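Local atomic coordinates of transcriptional regulator, MerR family (Bacillus thuringiensis serovar konkukian, PDB entry 3GPV), a protein that probably binds DNA as a dimeric transcription factor of the MerR family and so regulates transcription. Residues Tyr35-Gln39 with Gly40-Phe44; Gly73-Ile76 with Gln77-Lys80; Val107-Leu110 with Ile111-Thr114; Lys116-Lys119 with Lys120-Lys124. All coordinates share one frame; numbering follows the deposited sequence.

Interaction 1 of 4, residues Tyr35-Gln39 with Gly40-Phe44; sequences YYDKQ and GLFPF
A Schellman motif ends helix 30-38, with Tyr-36 and Asp-37 meeting Gly-40, Leu-41 and Phe-42 round it. Gly-40 takes up positive phi (65°), and two backbone bonds run back into the last turn. Leu-41 N gives its hydrogen to Tyr-36 O at 3.0 Å, while Gly-40 N reaches Asp-37 O, a bond whose exact length is less sure because the nitrogen sits too close to a neighbouring atom. The apolar contact that accompanies a Schellman motif, between the C3 and C'' residues, is made here by Tyr-36 and Leu-41: the CD1 methyl of Leu-41 lies 3.6 Å from CD1 of the Tyr-36 ring, the two side chains meeting at a slant.

The helix lies in the MerR-type helix-turn-helix region, which probably binds DNA, and the turn carries the chain from it toward strand 46-47. Phe-42 turns back toward the last helical turn: with CG beside its own backbone N (chi1 -51°), the ring puts CZ 3.5 Å from Tyr-36 CB. The Asp-37 carboxylate stands almost upright to that ring, at 81°, with OD2 in the ring plane at its edge, 3.9 Å from Phe-42 CD2. The same OD2 forms a salt bridge with Arg-53, which probably fixes the carboxylate in this attitude. A water donates to Asp-37 O at 2.8 Å and accepts from Phe-42 N at 2.9 Å, joining the helix end to the departing chain. Phe-55 meets the Phe-42 ring edge-to-face, and Leu-41 packs on Ile-66 of helix 57-70 and Ile-83 of helix 76-88.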
loop_
_atom_site.group_PDB
_atom_site.type_symbol
_atom_site.label_atom_id
_atom_site.label_comp_id
_atom_site.label_asym_id
_atom_site.label_seq_id
_atom_site.Cartn_x
_atom_site.Cartn_y
_atom_site.Cartn_z
ATOM N N TYR B 35 8.262 -8.838 14.305
ATOM C CA TYR B 35 7.495 -7.621 14.520
ATOM C C TYR B 35 6.053 -8.017 14.799
ATOM O O TYR B 35 5.425 -7.522 15.742
ATOM C CB TYR B 35 7.551 -6.730 13.282
ATOM C CG TYR B 35 6.662 -5.512 13.368
ATOM C CD1 TYR B 35 6.812 -4.588 14.399
ATOM C CD2 TYR B 35 5.682 -5.273 12.407
ATOM C CE1 TYR B 35 6.009 -3.455 14.471
ATOM C CE2 TYR B 35 4.874 -4.143 12.470
ATOM C CZ TYR B 35 5.044 -3.237 13.503
ATOM O OH TYR B 35 4.254 -2.110 13.561
ATOM N N TYR B 36 5.531 -8.918 13.968
ATOM C CA TYR B 36 4.169 -9.400 14.125
ATOM C C TYR B 36 4.043 -10.089 15.474
ATOM O O TYR B 36 2.992 -10.048 16.115
ATOM C CB TYR B 36 3.823 -10.382 13.007
ATOM C CG TYR B 36 3.747 -9.752 11.636
ATOM C CD1 TYR B 36 2.931 -8.648 11.401
ATOM C CD2 TYR B 36 4.463 -10.277 10.563
ATOM C CE1 TYR B 36 2.824 -8.084 10.132
ATOM C CE2 TYR B 36 4.365 -9.721 9.289
ATOM C CZ TYR B 36 3.542 -8.626 9.080
ATOM O OH TYR B 36 3.422 -8.072 7.823
ATOM N N ASP B 37 5.129 -10.720 15.904
ATOM C CA ASP B 37 5.141 -11.414 17.180
ATOM C C ASP B 37 5.004 -10.390 18.298
ATOM O O ASP B 37 4.164 -10.537 19.180
ATOM C CB ASP B 37 6.444 -12.189 17.353
ATOM C CG ASP B 37 6.274 -13.420 18.214
ATOM O OD1 ASP B 37 5.538 -13.356 19.220
ATOM O OD2 ASP B 37 6.882 -14.456 17.890
ATOM N N LYS B 38 5.831 -9.350 18.254
ATOM C CA LYS B 38 5.788 -8.307 19.273
ATOM C C LYS B 38 4.426 -7.630 19.280
ATOM O O LYS B 38 3.924 -7.254 20.337
ATOM C CB LYS B 38 6.872 -7.256 19.021
ATOM C CG LYS B 38 8.289 -7.786 19.072
ATOM C CD LYS B 38 9.299 -6.659 18.926
ATOM C CE LYS B 38 10.725 -7.187 18.820
ATOM N NZ LYS B 38 10.940 -7.987 17.583
ATOM N N GLN B 39 3.838 -7.466 18.098
ATOM C CA GLN B 39 2.523 -6.846 17.991
ATOM C C GLN B 39 1.459 -7.787 18.555
ATOM O O GLN B 39 0.270 -7.472 18.555
ATOM C CB GLN B 39 2.211 -6.510 16.533
ATOM C CG GLN B 39 3.117 -5.443 15.937
ATOM C CD GLN B 39 2.983 -4.097 16.629
ATOM O OE1 GLN B 39 1.912 -3.485 16.627
ATOM N NE2 GLN B 39 4.076 -3.627 17.225
ATOM N N GLY B 40 1.910 -8.943 19.034
ATOM C CA GLY B 40 1.018 -9.924 19.622
ATOM C C GLY B 40 0.013 -10.525 18.664
ATOM O O GLY B 40 -1.170 -10.622 18.987
ATOM N N LEU B 41 0.481 -10.947 17.494
ATOM C CA LEU B 41 -0.403 -11.528 16.490
ATOM C C LEU B 41 -0.340 -13.058 16.443
ATOM O O LEU B 41 -1.110 -13.697 15.725
ATOM C CB LEU B 41 -0.076 -10.945 15.105
ATOM C CG LEU B 41 -0.211 -9.421 14.928
ATOM C CD1 LEU B 41 0.016 -9.036 13.470
ATOM C CD2 LEU B 41 -1.590 -8.969 15.375
ATOM N N PHE B 42 0.567 -13.644 17.217
ATOM C CA PHE B 42 0.706 -15.096 17.239
ATOM C C PHE B 42 0.438 -15.703 18.616
ATOM O O PHE B 42 1.282 -16.416 19.152
ATOM C CB PHE B 42 2.116 -15.512 16.803
ATOM C CG PHE B 42 2.569 -14.905 15.508
ATOM C CD1 PHE B 42 1.728 -14.873 14.399
ATOM C CD2 PHE B 42 3.867 -14.411 15.381
ATOM C CE1 PHE B 42 2.173 -14.362 13.182
ATOM C CE2 PHE B 42 4.324 -13.899 14.172
ATOM C CZ PHE B 42 3.476 -13.875 13.069
ATOM N N PRO B 43 -0.737 -15.436 19.204
ATOM C CA PRO B 43 -1.024 -16.004 20.525
ATOM C C PRO B 43 -1.230 -17.511 20.438
ATOM O O PRO B 43 -1.227 -18.210 21.447
ATOM C CB PRO B 43 -2.308 -15.284 20.948
ATOM C CG PRO B 43 -2.289 -14.011 20.141
ATOM C CD PRO B 43 -1.790 -14.488 18.809
ATOM N N PHE B 44 -1.394 -17.995 19.214
ATOM C CA PHE B 44 -1.644 -19.407 18.943
ATOM C C PHE B 44 -0.404 -20.260 18.702
ATOM O O PHE B 44 -0.515 -21.426 18.330
ATOM C CB PHE B 44 -2.552 -19.504 17.727
ATOM C CG PHE B 44 -2.119 -18.624 16.595
ATOM C CD1 PHE B 44 -1.047 -18.978 15.790
ATOM C CD2 PHE B 44 -2.761 -17.413 16.360
ATOM C CE1 PHE B 44 -0.620 -18.140 14.767
ATOM C CE2 PHE B 44 -2.340 -16.569 15.341
ATOM C CZ PHE B 44 -1.271 -16.931 14.544
HETATM O O HOH W 1 2.478 -12.791 19.284
#

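Interaction 2 of 4, residues Gly73-Ile76 with Gln77-Lys80; sequences GMPI and QKIK
Pro-75 is the N-cap of helix 76-88, and its carbonyl begins the helical bonding to Lys-78 and Ile-79. Gly-73, with positive phi, is the C-prime residue of the Schellman motif that closes the preceding helix, so one helix ends and the next begins within a few residues.

Among the backbone bonds, Ile-79 N donates to Pro-75 O at 3.1 Å. Lys-78 N adds a weak bond to the same oxygen, bent to 126°. One residue on, Lys-80 N bonds Ile-76 O at 3.0 Å.

There are two apolar contacts. Selenomethionine Met-74 is extended through CG and SE (chi1 -178°, chi2 178°), which carries the selenium across Ile-79 to 3.7 Å from its CG1; Met-74 CG meanwhile comes within 3.8 Å of Lys-78 CB. Met-74 and Ile-79, both buried, tie the helix start to two other helices: Ile-79 packs on Ile-66 and Leu-69 of helix 57-70, Met-74 on Leu-99 of helix 93-128. Past the CD-CG side of the proline ring the extended Lys-78 chain runs at a slant, its CD methylene lying 3.8 Å from Pro-75 CD.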
loop_
_atom_site.group_PDB
_atom_site.type_symbol
_atom_site.label_atom_id
_atom_site.label_comp_id
_atom_site.label_asym_id
_atom_site.label_seq_id
_atom_site.Cartn_x
_atom_site.Cartn_y
_atom_site.Cartn_z
ATOM N N GLY B 73 -3.848 -3.525 3.618
ATOM C CA GLY B 73 -3.988 -2.312 4.397
ATOM C C GLY B 73 -4.757 -2.309 5.703
ATOM O O GLY B 73 -5.039 -1.224 6.227
HETATM N N MSE B 74 -5.098 -3.471 6.257
HETATM C CA MSE B 74 -5.823 -3.441 7.522
HETATM C C MSE B 74 -4.888 -2.995 8.622
HETATM O O MSE B 74 -3.764 -3.464 8.707
HETATM C CB MSE B 74 -6.434 -4.797 7.901
HETATM C CG MSE B 74 -7.219 -4.671 9.207
HETATM SE SE MSE B 74 -8.042 -6.347 9.689
HETATM C CE MSE B 74 -9.375 -6.463 8.291
ATOM N N PRO B 75 -5.322 -2.036 9.454
ATOM C CA PRO B 75 -4.508 -1.524 10.560
ATOM C C PRO B 75 -4.094 -2.682 11.465
ATOM O O PRO B 75 -4.848 -3.634 11.652
ATOM C CB PRO B 75 -5.452 -0.553 11.244
ATOM C CG PRO B 75 -6.240 -0.014 10.084
ATOM C CD PRO B 75 -6.559 -1.256 9.301
ATOM N N ILE B 76 -2.894 -2.595 12.017
ATOM C CA ILE B 76 -2.373 -3.636 12.887
ATOM C C ILE B 76 -3.281 -3.923 14.084
ATOM O O ILE B 76 -3.430 -5.072 14.492
ATOM C CB ILE B 76 -0.973 -3.265 13.426
ATOM C CG1 ILE B 76 -0.016 -2.933 12.270
ATOM C CG2 ILE B 76 -0.419 -4.414 14.241
ATOM C CD1 ILE B 76 -0.211 -1.550 11.647
ATOM N N GLN B 77 -3.886 -2.882 14.646
ATOM C CA GLN B 77 -4.745 -3.053 15.809
ATOM C C GLN B 77 -5.992 -3.872 15.507
ATOM O O GLN B 77 -6.454 -4.642 16.346
ATOM C CB GLN B 77 -5.139 -1.686 16.386
ATOM C CG GLN B 77 -6.175 -0.910 15.582
ATOM C CD GLN B 77 -7.465 -0.677 16.362
ATOM O OE1 GLN B 77 -7.453 -0.095 17.450
ATOM N NE2 GLN B 77 -8.585 -1.128 15.804
ATOM N N LYS B 78 -6.536 -3.704 14.307
ATOM C CA LYS B 78 -7.725 -4.443 13.907
ATOM C C LYS B 78 -7.360 -5.887 13.599
ATOM O O LYS B 78 -8.142 -6.801 13.846
ATOM C CB LYS B 78 -8.373 -3.786 12.688
ATOM C CG LYS B 78 -8.923 -2.396 12.975
ATOM C CD LYS B 78 -9.462 -1.731 11.718
ATOM C CE LYS B 78 -9.947 -0.320 12.008
ATOM N NZ LYS B 78 -10.426 0.364 10.779
ATOM N N ILE B 79 -6.165 -6.101 13.065
ATOM C CA ILE B 79 -5.736 -7.456 12.758
ATOM C C ILE B 79 -5.596 -8.220 14.070
ATOM O O ILE B 79 -5.958 -9.392 14.157
ATOM C CB ILE B 79 -4.387 -7.460 12.022
ATOM C CG1 ILE B 79 -4.529 -6.727 10.689
ATOM C CG2 ILE B 79 -3.938 -8.879 11.778
ATOM C CD1 ILE B 79 -3.214 -6.414 10.009
ATOM N N LYS B 80 -5.075 -7.547 15.093
ATOM C CA LYS B 80 -4.898 -8.181 16.393
ATOM C C LYS B 80 -6.269 -8.478 16.979
ATOM O O LYS B 80 -6.477 -9.510 17.611
ATOM C CB LYS B 80 -4.103 -7.274 17.337
ATOM C CG LYS B 80 -3.844 -7.893 18.702
ATOM C CD LYS B 80 -2.834 -7.093 19.513
ATOM C CE LYS B 80 -3.304 -5.660 19.767
ATOM N NZ LYS B 80 -2.297 -4.860 20.542
#

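Interaction 3 of 4, residues Val107-Leu110 with Ile111-Thr114; sequences VLQL and IQDT
Val-107 and Ile-111, with Leu-110 and Thr-114 beside them, form the close-packed side of these two turns of helix, where Val-107 and Thr-114 are buried. The Val-107 and Ile-111 side chains meet at a slant, though their separation of 3.4 Å between Val-107 CG1 and Ile-111 CD1 is doubtful, since that CD1 methyl also clashes with Val-107 O in the model. Leu-110 and Thr-114 point the same way. Leu-110 O is gripped twice by Thr-114: the backbone N donates at 2.9 Å and the hydroxyl OG1 at 2.7 Å, from opposite faces of the carbonyl plane. OG1 lies beside its own backbone N (chi1 -56°), which turns the hydroxyl back along the helix and gives this buried polar group a partner.

The two turns lie within helix 93-128, in a segment predicted to be a coiled coil, and the close-packed side is the one turned to the partner. Val-107 and Ile-111 both pack on Thr-114 of the second subunit, and Thr-114 on Ile-111 of that subunit.

Gln-109 and Gln-112 carry the solvent side, where polar links replace close packing. Bent at chi2 (64°), Gln-109 brings NE2 to Asp-113 OD1 at 2.9 Å; the acceptor lies in the plane of the amide, whereas the nitrogen meets the oxygen from above the carboxylate plane. A water accepts from Gln-109 NE2 at 3.1 Å and, weakly, from Gln-112 NE2, bridging the two amides.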
loop_
_atom_site.group_PDB
_atom_site.type_symbol
_atom_site.label_atom_id
_atom_site.label_comp_id
_atom_site.label_asym_id
_atom_site.label_seq_id
_atom_site.Cartn_x
_atom_site.Cartn_y
_atom_site.Cartn_z
ATOM N N VAL B 107 -11.145 -3.891 0.117
ATOM C CA VAL B 107 -10.275 -4.413 -0.916
ATOM C C VAL B 107 -10.867 -4.152 -2.300
ATOM O O VAL B 107 -10.140 -3.859 -3.234
ATOM C CB VAL B 107 -9.981 -5.911 -0.696
ATOM C CG1 VAL B 107 -9.088 -6.433 -1.811
ATOM C CG2 VAL B 107 -9.273 -6.103 0.634
ATOM N N LEU B 108 -12.183 -4.232 -2.437
ATOM C CA LEU B 108 -12.796 -3.942 -3.731
ATOM C C LEU B 108 -12.468 -2.498 -4.128
ATOM O O LEU B 108 -12.139 -2.211 -5.278
ATOM C CB LEU B 108 -14.313 -4.100 -3.674
ATOM C CG LEU B 108 -15.047 -5.408 -4.024
ATOM C CD1 LEU B 108 -14.169 -6.329 -4.858
ATOM C CD2 LEU B 108 -15.505 -6.076 -2.753
ATOM N N GLN B 109 -12.578 -1.583 -3.170
ATOM C CA GLN B 109 -12.273 -0.177 -3.442
ATOM C C GLN B 109 -10.796 -0.028 -3.817
ATOM O O GLN B 109 -10.437 0.746 -4.714
ATOM C CB GLN B 109 -12.562 0.695 -2.217
ATOM C CG GLN B 109 -12.374 2.188 -2.494
ATOM C CD GLN B 109 -13.362 2.698 -3.544
ATOM O OE1 GLN B 109 -14.567 2.538 -3.391
ATOM N NE2 GLN B 109 -12.852 3.298 -4.612
ATOM N N LEU B 110 -9.949 -0.756 -3.100
ATOM C CA LEU B 110 -8.517 -0.732 -3.341
ATOM C C LEU B 110 -8.198 -1.136 -4.775
ATOM O O LEU B 110 -7.377 -0.504 -5.427
ATOM C CB LEU B 110 -7.801 -1.663 -2.357
ATOM C CG LEU B 110 -6.290 -1.881 -2.541
ATOM C CD1 LEU B 110 -5.545 -0.550 -2.449
ATOM C CD2 LEU B 110 -5.783 -2.865 -1.483
ATOM N N ILE B 111 -8.846 -2.188 -5.265
ATOM C CA ILE B 111 -8.607 -2.648 -6.633
ATOM C C ILE B 111 -9.053 -1.548 -7.607
ATOM O O ILE B 111 -8.357 -1.215 -8.554
ATOM C CB ILE B 111 -9.405 -3.961 -6.959
ATOM C CG1 ILE B 111 -8.708 -5.181 -6.357
ATOM C CG2 ILE B 111 -9.471 -4.183 -8.458
ATOM C CD1 ILE B 111 -8.623 -5.179 -4.911
ATOM N N GLN B 112 -10.219 -0.974 -7.365
ATOM C CA GLN B 112 -10.694 0.066 -8.267
ATOM C C GLN B 112 -9.756 1.269 -8.257
ATOM O O GLN B 112 -9.429 1.810 -9.310
ATOM C CB GLN B 112 -12.110 0.494 -7.897
ATOM C CG GLN B 112 -12.611 1.639 -8.764
ATOM C CD GLN B 112 -14.087 1.885 -8.591
ATOM O OE1 GLN B 112 -14.913 1.132 -9.114
ATOM N NE2 GLN B 112 -14.435 2.935 -7.839
ATOM N N ASP B 113 -9.319 1.676 -7.067
ATOM C CA ASP B 113 -8.391 2.799 -6.951
ATOM C C ASP B 113 -7.088 2.494 -7.672
ATOM O O ASP B 113 -6.494 3.379 -8.283
ATOM C CB ASP B 113 -8.091 3.111 -5.491
ATOM C CG ASP B 113 -9.275 3.727 -4.779
ATOM O OD1 ASP B 113 -10.202 4.194 -5.468
ATOM O OD2 ASP B 113 -9.269 3.749 -3.537
ATOM N N THR B 114 -6.652 1.237 -7.603
ATOM C CA THR B 114 -5.398 0.826 -8.246
ATOM C C THR B 114 -5.569 0.787 -9.761
ATOM O O THR B 114 -4.662 1.155 -10.510
ATOM C CB THR B 114 -4.914 -0.543 -7.721
ATOM O OG1 THR B 114 -4.790 -0.489 -6.303
ATOM C CG2 THR B 114 -3.543 -0.880 -8.296
HETATM O O HOH W 2 -14.026 5.406 -6.496
#

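Interaction 4 of 4, residues Lys116-Lys119 with Lys120-Lys124; sequences KNLK and KIQQK
Leu-118 O accepts a hydrogen bond from Gln-122 N at 3.0 Å, and the Gln-122 side chain passes close by the same carbonyl as it folds back along the helix. Gln-123 N bonds Lys-119 O at the same length of 3.0 Å, and Lys-120 N makes a longer bond, 3.3 Å, to Lys-116 O. These are i to i+4 bonds of helix 93-128, here in its predicted coiled-coil part.

With CG beside its own backbone N (chi1 -63°), Gln-122 runs back over Leu-118 and crosses it at a slant, CD resting 4.0 Å from Leu-118 CG. The amide NE2 bonds Glu-104 of the second subunit, so its far end belongs to the dimer interface. Lys-116 and Lys-120 run side by side in the same direction, their aliphatic parts meeting at 4.2 Å between Lys-116 CG and Lys-120 CE. Ile-121 and Asn-117 both pack on Cys-68 of the second subunit.

NZ of Lys-116 and NZ of Lys-120 lie 6.9 Å apart, not in contact; Lys-120 also packs on Glu-64 of the second subunit, whose negative charge would probably offset some of the repulsion between the two lysines.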
loop_
_atom_site.group_PDB
_atom_site.type_symbol
_atom_site.label_atom_id
_atom_site.label_comp_id
_atom_site.label_asym_id
_atom_site.label_seq_id
_atom_site.Cartn_x
_atom_site.Cartn_y
_atom_site.Cartn_z
ATOM N N LYS B 116 -7.492 2.713 -11.336
ATOM C CA LYS B 116 -7.508 4.124 -11.711
ATOM C C LYS B 116 -6.083 4.661 -11.817
ATOM O O LYS B 116 -5.766 5.436 -12.726
ATOM C CB LYS B 116 -8.309 4.943 -10.703
ATOM C CG LYS B 116 -8.163 6.447 -10.930
ATOM C CD LYS B 116 -9.442 7.241 -10.705
ATOM C CE LYS B 116 -10.131 6.868 -9.409
ATOM N NZ LYS B 116 -10.921 5.609 -9.544
ATOM N N ASN B 117 -5.224 4.241 -10.890
ATOM C CA ASN B 117 -3.835 4.665 -10.913
ATOM C C ASN B 117 -3.122 4.066 -12.118
ATOM O O ASN B 117 -2.329 4.741 -12.778
ATOM C CB ASN B 117 -3.135 4.289 -9.593
ATOM C CG ASN B 117 -3.515 5.251 -8.460
ATOM O OD1 ASN B 117 -3.549 6.447 -8.677
ATOM N ND2 ASN B 117 -3.800 4.732 -7.276
ATOM N N LEU B 118 -3.440 2.811 -12.427
ATOM C CA LEU B 118 -2.845 2.127 -13.574
ATOM C C LEU B 118 -3.138 2.931 -14.850
ATOM O O LEU B 118 -2.302 3.035 -15.739
ATOM C CB LEU B 118 -3.442 0.724 -13.715
ATOM C CG LEU B 118 -2.946 -0.095 -14.914
ATOM C CD1 LEU B 118 -1.413 -0.260 -14.868
ATOM C CD2 LEU B 118 -3.619 -1.462 -14.902
ATOM N N LYS B 119 -4.340 3.491 -14.923
ATOM C CA LYS B 119 -4.745 4.283 -16.085
ATOM C C LYS B 119 -3.886 5.550 -16.215
ATOM O O LYS B 119 -3.484 5.946 -17.309
ATOM C CB LYS B 119 -6.234 4.641 -15.969
ATOM C CG LYS B 119 -6.813 5.346 -17.189
ATOM C CD LYS B 119 -8.302 5.682 -17.023
ATOM C CE LYS B 119 -8.825 6.494 -18.223
ATOM N NZ LYS B 119 -10.265 6.881 -18.091
ATOM N N LYS B 120 -3.585 6.174 -15.085
ATOM C CA LYS B 120 -2.764 7.372 -15.103
ATOM C C LYS B 120 -1.340 7.051 -15.571
ATOM O O LYS B 120 -0.786 7.775 -16.393
ATOM C CB LYS B 120 -2.753 8.008 -13.715
ATOM C CG LYS B 120 -4.113 8.552 -13.305
ATOM C CD LYS B 120 -4.134 8.944 -11.848
ATOM C CE LYS B 120 -5.466 9.568 -11.464
ATOM N NZ LYS B 120 -5.498 9.887 -10.011
ATOM N N ILE B 121 -0.758 5.968 -15.057
ATOM C CA ILE B 121 0.595 5.572 -15.455
ATOM C C ILE B 121 0.635 5.274 -16.948
ATOM O O ILE B 121 1.589 5.630 -17.622
ATOM C CB ILE B 121 1.102 4.281 -14.715
ATOM C CG1 ILE B 121 1.547 4.592 -13.285
ATOM C CG2 ILE B 121 2.316 3.708 -15.438
ATOM C CD1 ILE B 121 0.459 4.911 -12.386
ATOM N N GLN B 122 -0.393 4.593 -17.448
ATOM C CA GLN B 122 -0.468 4.224 -18.859
ATOM C C GLN B 122 -0.595 5.452 -19.760
ATOM O O GLN B 122 0.011 5.512 -20.828
ATOM C CB GLN B 122 -1.645 3.265 -19.083
ATOM C CG GLN B 122 -1.501 1.931 -18.339
ATOM C CD GLN B 122 -2.584 0.915 -18.729
ATOM O OE1 GLN B 122 -3.765 1.232 -18.766
ATOM N NE2 GLN B 122 -2.169 -0.316 -19.006
ATOM N N GLN B 123 -1.372 6.435 -19.326
ATOM C CA GLN B 123 -1.525 7.661 -20.103
ATOM C C GLN B 123 -0.157 8.354 -20.200
ATOM O O GLN B 123 0.210 8.882 -21.247
ATOM C CB GLN B 123 -2.532 8.600 -19.420
ATOM C CG GLN B 123 -2.856 9.882 -20.206
ATOM C CD GLN B 123 -3.397 9.610 -21.608
ATOM O OE1 GLN B 123 -2.636 9.353 -22.536
ATOM N NE2 GLN B 123 -4.719 9.660 -21.760
ATOM N N LYS B 124 0.593 8.349 -19.104
ATOM C CA LYS B 124 1.907 8.975 -19.099
ATOM C C LYS B 124 2.806 8.237 -20.079
ATOM O O LYS B 124 3.629 8.843 -20.760
ATOM C CB LYS B 124 2.504 8.927 -17.695
ATOM C CG LYS B 124 3.824 9.666 -17.541
ATOM C CD LYS B 124 3.694 11.154 -17.840
ATOM C CE LYS B 124 2.791 11.834 -16.841
ATOM N NZ LYS B 124 2.665 13.298 -17.077
#

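In the fold
Following the chain from the N terminus, all four contacts are local and come in series, so none nests in or crosses another. Interaction 1 turns the chain out of helix 30-38 toward strand 46-47. Interaction 2 makes the turn from helix 57-70 into helix 76-88, and it touches interaction 1 through Gln-39 and Leu-41 against Ile-76 and Lys-80, tying the two turns together within the helix-turn-helix family region. Interactions 3 and 4 close no loop: they are turns of one helix, 93-128, with centres about 14 Å apart. Both meet the second subunit, whereas interaction 1, its centre about 38 Å from that of interaction 4, touches no other chain.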